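Local structure of Non-reducing end beta-L-arabinofuranosidase (Bacteroides thetaiotaomicron, 5MQO) at residues A[543-548]-A[572-577]; A[531-536]-A[561-566]. The protein probably hydrolyses glycosidic linkages in plant pectin, as a GH127-family glycoside hydrolase of a gut bacterium. All coordinates share one frame; numbering follows the deposited sequence.

Contacts 1 and 2 are antiparallel strand pairs belonging to two different sheets, and their centres lie about 10 Å apart. The segments alternate along the chain, 531-536, 543-548, 561-566, 572-577, so the polypeptide passes from one sheet to the other three times. The sheets meet largely through apolar side chains: Val573 CG1 lies 3.6 Å from Phe533 CZ, Leu544 CD1 is 3.8 Å from Val563 CG2, and Arg565 NH1 is 3.3 Å from Val546 CG1. Where strand 572-577 ends, Met577 SD packs on Pro536 CD at 3.8 Å. All four segments fall in the GH127 middle-domain range. Contact 2 is nearer the helical part, since Arg534 forms salt bridges with Glu406 and Glu409 of helix 402-416.

Contact 1: A[543-548]-A[572-577]; sequences ALTVNG and VVELVM
Leu544 and Leu575 pack their branched ends together on the buried face of this antiparallel pair, with CD2 of Leu544 3.8 Å from CD1 of Leu575. The same Leu544 methyl lies 4.1 Å from CG1 of Val573, so one branch serves two neighbours on the opposite strand. Their different first torsions bring the ends together: CG of Leu544 stands anti to its carbonyl carbon (chi1 -72°), whereas CG of Leu575 is anti to its nitrogen. Val546 and Val573 also lie on this face, where beta-branched and leucine side chains suit an extended backbone covered by a second sheet.

The other face, bearing Ala543, Thr545, Glu574 and Val576, is more open to solvent. Thr545 and Glu574 run side by side, and OG1 of Thr545 comes within 3.3 Å of CB of Glu574, a packing contact; the carboxylate leads away to a salt bridge with Arg516. The backbone bonds are short at the two ends and longer and more bent in the middle, where N and O of Thr545 each meet their Glu574 partners, O and N, at 3.1 Å. Val576 N reaches Ala543 O at 2.7 Å, and Asn547 N donates an equally short, nearly straight bond to Val572 O, lying in the carbonyl plane.

Asn547 has a positive phi, which asparagine tolerates well, and this turns the chain out of its strand. Its OD1 accepts only a weak bond from Val572 N, while ND2 is held by Asp571. Strand 572-577 also bonds to strand 514-521, placing it inside an antiparallel sheet whose buried face packs on strands 529-535 and 559-565: a beta-sandwich.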
# COMPACT_ATOMS: atom_id res chain seq x y z
N ALA A 543 -18.65 15.70 10.98
CA ALA A 543 -20.09 15.66 11.25
C ALA A 543 -20.78 14.74 10.26
O ALA A 543 -20.35 14.61 9.09
CB ALA A 543 -20.69 17.06 11.19
N LEU A 544 -21.85 14.11 10.76
CA LEU A 544 -22.78 13.30 9.97
C LEU A 544 -24.18 13.91 9.82
O LEU A 544 -24.67 14.65 10.68
CB LEU A 544 -22.92 11.93 10.61
CG LEU A 544 -21.71 11.01 10.49
CD1 LEU A 544 -21.88 9.84 11.45
CD2 LEU A 544 -21.52 10.50 9.07
N THR A 545 -24.84 13.58 8.70
CA THR A 545 -26.27 13.84 8.53
C THR A 545 -26.91 12.60 7.90
O THR A 545 -26.23 11.81 7.24
CB THR A 545 -26.54 15.10 7.67
OG1 THR A 545 -26.15 14.86 6.31
CG2 THR A 545 -25.80 16.32 8.23
N VAL A 546 -28.20 12.39 8.18
CA VAL A 546 -28.99 11.35 7.49
C VAL A 546 -30.27 11.93 6.90
O VAL A 546 -31.18 12.36 7.62
CB VAL A 546 -29.34 10.14 8.38
CG1 VAL A 546 -29.82 8.99 7.50
CG2 VAL A 546 -28.15 9.70 9.20
N ASN A 547 -30.32 11.91 5.57
CA ASN A 547 -31.30 12.65 4.78
C ASN A 547 -31.37 14.14 5.17
O ASN A 547 -32.45 14.72 5.19
CB ASN A 547 -32.67 11.97 4.86
CG ASN A 547 -32.69 10.58 4.22
OD1 ASN A 547 -32.35 10.44 3.04
ND2 ASN A 547 -33.12 9.57 4.98
N GLY A 548 -30.21 14.75 5.45
CA GLY A 548 -30.12 16.14 5.94
C GLY A 548 -30.22 16.38 7.44
O GLY A 548 -30.03 17.52 7.88
N VAL A 572 -29.86 8.72 2.46
CA VAL A 572 -28.65 9.47 2.17
C VAL A 572 -27.91 9.75 3.47
O VAL A 572 -28.46 10.41 4.34
CB VAL A 572 -29.01 10.79 1.46
CG1 VAL A 572 -27.89 11.82 1.54
CG2 VAL A 572 -29.38 10.52 0.01
N VAL A 573 -26.69 9.24 3.59
CA VAL A 573 -25.78 9.66 4.66
C VAL A 573 -24.71 10.58 4.07
O VAL A 573 -24.26 10.38 2.93
CB VAL A 573 -25.07 8.46 5.31
CG1 VAL A 573 -24.41 8.89 6.62
CG2 VAL A 573 -26.04 7.33 5.57
N GLU A 574 -24.29 11.56 4.86
CA GLU A 574 -23.35 12.57 4.42
C GLU A 574 -22.33 12.90 5.52
O GLU A 574 -22.65 13.54 6.52
CB GLU A 574 -24.08 13.82 3.94
CG GLU A 574 -23.26 14.69 3.00
CD GLU A 574 -24.07 15.82 2.39
OE1 GLU A 574 -24.87 15.54 1.46
OE2 GLU A 574 -23.89 16.97 2.85
N LEU A 575 -21.09 12.45 5.31
CA LEU A 575 -19.97 12.74 6.19
C LEU A 575 -19.37 14.03 5.73
O LEU A 575 -19.07 14.16 4.54
CB LEU A 575 -18.95 11.63 6.07
CG LEU A 575 -17.70 11.74 6.92
CD1 LEU A 575 -18.02 11.73 8.41
CD2 LEU A 575 -16.74 10.60 6.58
N VAL A 576 -19.22 14.99 6.64
CA VAL A 576 -18.42 16.20 6.36
C VAL A 576 -17.20 16.19 7.27
O VAL A 576 -17.34 16.36 8.47
CB VAL A 576 -19.21 17.51 6.61
CG1 VAL A 576 -18.37 18.74 6.27
CG2 VAL A 576 -20.50 17.52 5.80
N MET A 577 -16.03 15.96 6.69
CA MET A 577 -14.74 16.00 7.41
C MET A 577 -14.11 17.34 7.13
O MET A 577 -14.04 17.74 5.99
CB MET A 577 -13.78 14.89 6.93
CG MET A 577 -14.21 13.47 7.29
SD MET A 577 -13.46 12.10 6.33
CE MET A 577 -14.30 12.27 4.77

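Contact 2: A[531-536]-A[561-566]; sequences LFFRIP and AEVNRT
Phe532 and Glu562 lie alongside each other and point the same way, the phenyl ring and the carboxylate being turned only 14° apart. The closest approach is made by aliphatic carbon, with CG of Glu562 3.5 Å from CE2 of Phe532. Glu562 is extended, its CG anti to the backbone N (chi1 -174°), which runs the chain alongside the ring to the carboxylate, whose OE2, still 3.9 Å from Phe532 CZ, is hydrogen-bonded to OG of Ser530. Tyr482, from the adjoining strand, stacks on the same phenylalanine.

The side chains of Phe533, Ala561 and Val563 project from the reverse face, toward the second sheet. Here CE1 of Phe533 is 4.2 Å from CG2 of Val563, approached obliquely, while the carbonyl oxygen of Ala561 sits at the ring's edge near its plane. Ile535 bends its CD1 back to within 4.1 Å of Ala561 CB. A small alanine suits this place, its methyl touching both Ile535 and Leu544 of the facing sheet.

Backbone bonding is uneven. Phe533 and Ala561 exchange two bonds, Phe533 N to Ala561 O and Ala561 N to Phe533 O, each 2.8 Å. Two residues along, Leu531 N approaches Val563 O from well above the carbonyl plane, and the return bond from Val563 N is weak.

The chemistry is divided by face: mostly apolar packing where the sheets meet, with the Arg565 guanidinium lying against Val546 at one end, and on the other side an acidic chain whose methylenes shelter against an aromatic ring while its charged end keeps a polar partner.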
# COMPACT_ATOMS: atom_id res chain seq x y z
N LEU A 531 -24.12 1.42 9.11
CA LEU A 531 -23.15 1.93 8.14
C LEU A 531 -22.08 2.63 8.94
O LEU A 531 -22.34 3.63 9.59
CB LEU A 531 -23.77 2.93 7.16
CG LEU A 531 -24.65 2.36 6.04
CD1 LEU A 531 -25.06 3.46 5.07
CD2 LEU A 531 -23.98 1.23 5.28
N PHE A 532 -20.86 2.11 8.88
CA PHE A 532 -19.75 2.65 9.66
C PHE A 532 -18.93 3.55 8.76
O PHE A 532 -18.66 3.18 7.61
CB PHE A 532 -18.86 1.55 10.18
CG PHE A 532 -19.55 0.56 11.06
CD1 PHE A 532 -20.29 -0.48 10.52
CD2 PHE A 532 -19.41 0.62 12.44
CE1 PHE A 532 -20.90 -1.43 11.33
CE2 PHE A 532 -20.01 -0.32 13.27
CZ PHE A 532 -20.77 -1.35 12.70
N PHE A 533 -18.53 4.71 9.27
CA PHE A 533 -17.64 5.64 8.54
C PHE A 533 -16.37 5.87 9.31
O PHE A 533 -16.39 6.35 10.45
CB PHE A 533 -18.34 6.99 8.30
CG PHE A 533 -19.59 6.85 7.50
CD1 PHE A 533 -20.78 6.43 8.10
CD2 PHE A 533 -19.56 7.07 6.13
CE1 PHE A 533 -21.91 6.24 7.35
CE2 PHE A 533 -20.69 6.90 5.38
CZ PHE A 533 -21.87 6.49 5.99
N ARG A 534 -15.25 5.53 8.70
CA ARG A 534 -13.97 5.76 9.35
C ARG A 534 -13.78 7.27 9.52
O ARG A 534 -14.05 8.03 8.60
CB ARG A 534 -12.82 5.14 8.56
CG ARG A 534 -11.46 5.26 9.22
CD ARG A 534 -10.42 4.44 8.50
NE ARG A 534 -10.11 5.08 7.25
CZ ARG A 534 -9.25 6.08 7.09
NH1 ARG A 534 -9.05 6.60 5.87
NH2 ARG A 534 -8.58 6.58 8.14
N ILE A 535 -13.40 7.69 10.72
CA ILE A 535 -12.86 9.03 10.93
C ILE A 535 -11.33 8.99 10.88
O ILE A 535 -10.72 8.42 11.79
CB ILE A 535 -13.27 9.59 12.30
CG1 ILE A 535 -14.79 9.44 12.52
CG2 ILE A 535 -12.78 11.03 12.43
CD1 ILE A 535 -15.64 9.86 11.33
N PRO A 536 -10.70 9.56 9.81
CA PRO A 536 -9.23 9.62 9.72
C PRO A 536 -8.50 10.20 10.93
O PRO A 536 -9.02 11.09 11.60
CB PRO A 536 -8.99 10.50 8.48
CG PRO A 536 -10.15 10.20 7.61
CD PRO A 536 -11.32 9.93 8.53
N ALA A 561 -17.31 5.78 13.08
CA ALA A 561 -18.62 6.33 13.45
C ALA A 561 -19.69 5.37 12.92
O ALA A 561 -19.76 5.13 11.72
CB ALA A 561 -18.82 7.72 12.87
N GLU A 562 -20.49 4.82 13.84
CA GLU A 562 -21.54 3.86 13.51
C GLU A 562 -22.87 4.60 13.29
O GLU A 562 -23.15 5.58 13.98
CB GLU A 562 -21.70 2.83 14.64
CG GLU A 562 -22.67 1.70 14.32
CD GLU A 562 -22.85 0.72 15.46
OE1 GLU A 562 -22.32 0.96 16.57
OE2 GLU A 562 -23.53 -0.31 15.25
N VAL A 563 -23.67 4.13 12.34
CA VAL A 563 -25.02 4.67 12.12
C VAL A 563 -25.97 3.49 11.98
O VAL A 563 -26.11 2.94 10.90
CB VAL A 563 -25.08 5.60 10.86
CG1 VAL A 563 -26.45 6.24 10.71
CG2 VAL A 563 -24.04 6.71 10.96
N ASN A 564 -26.59 3.07 13.09
CA ASN A 564 -27.49 1.92 13.06
C ASN A 564 -28.93 2.37 12.83
O ASN A 564 -29.44 3.23 13.53
CB ASN A 564 -27.41 1.10 14.34
CG ASN A 564 -28.16 -0.23 14.22
OD1 ASN A 564 -27.83 -1.08 13.38
ND2 ASN A 564 -29.18 -0.41 15.05
N ARG A 565 -29.58 1.75 11.85
CA ARG A 565 -30.78 2.30 11.23
C ARG A 565 -31.44 1.21 10.39
O ARG A 565 -30.76 0.35 9.84
CB ARG A 565 -30.37 3.48 10.35
CG ARG A 565 -31.48 4.31 9.74
CD ARG A 565 -32.20 5.14 10.78
NE ARG A 565 -31.30 6.11 11.43
CZ ARG A 565 -31.09 7.37 11.02
NH1 ARG A 565 -31.72 7.87 9.95
NH2 ARG A 565 -30.23 8.13 11.71
N THR A 566 -32.77 1.23 10.29
CA THR A 566 -33.47 0.37 9.32
C THR A 566 -33.47 1.18 8.03
O THR A 566 -34.25 2.11 7.88
CB THR A 566 -34.90 -0.04 9.76
OG1 THR A 566 -34.83 -0.75 11.00
CG2 THR A 566 -35.55 -0.96 8.74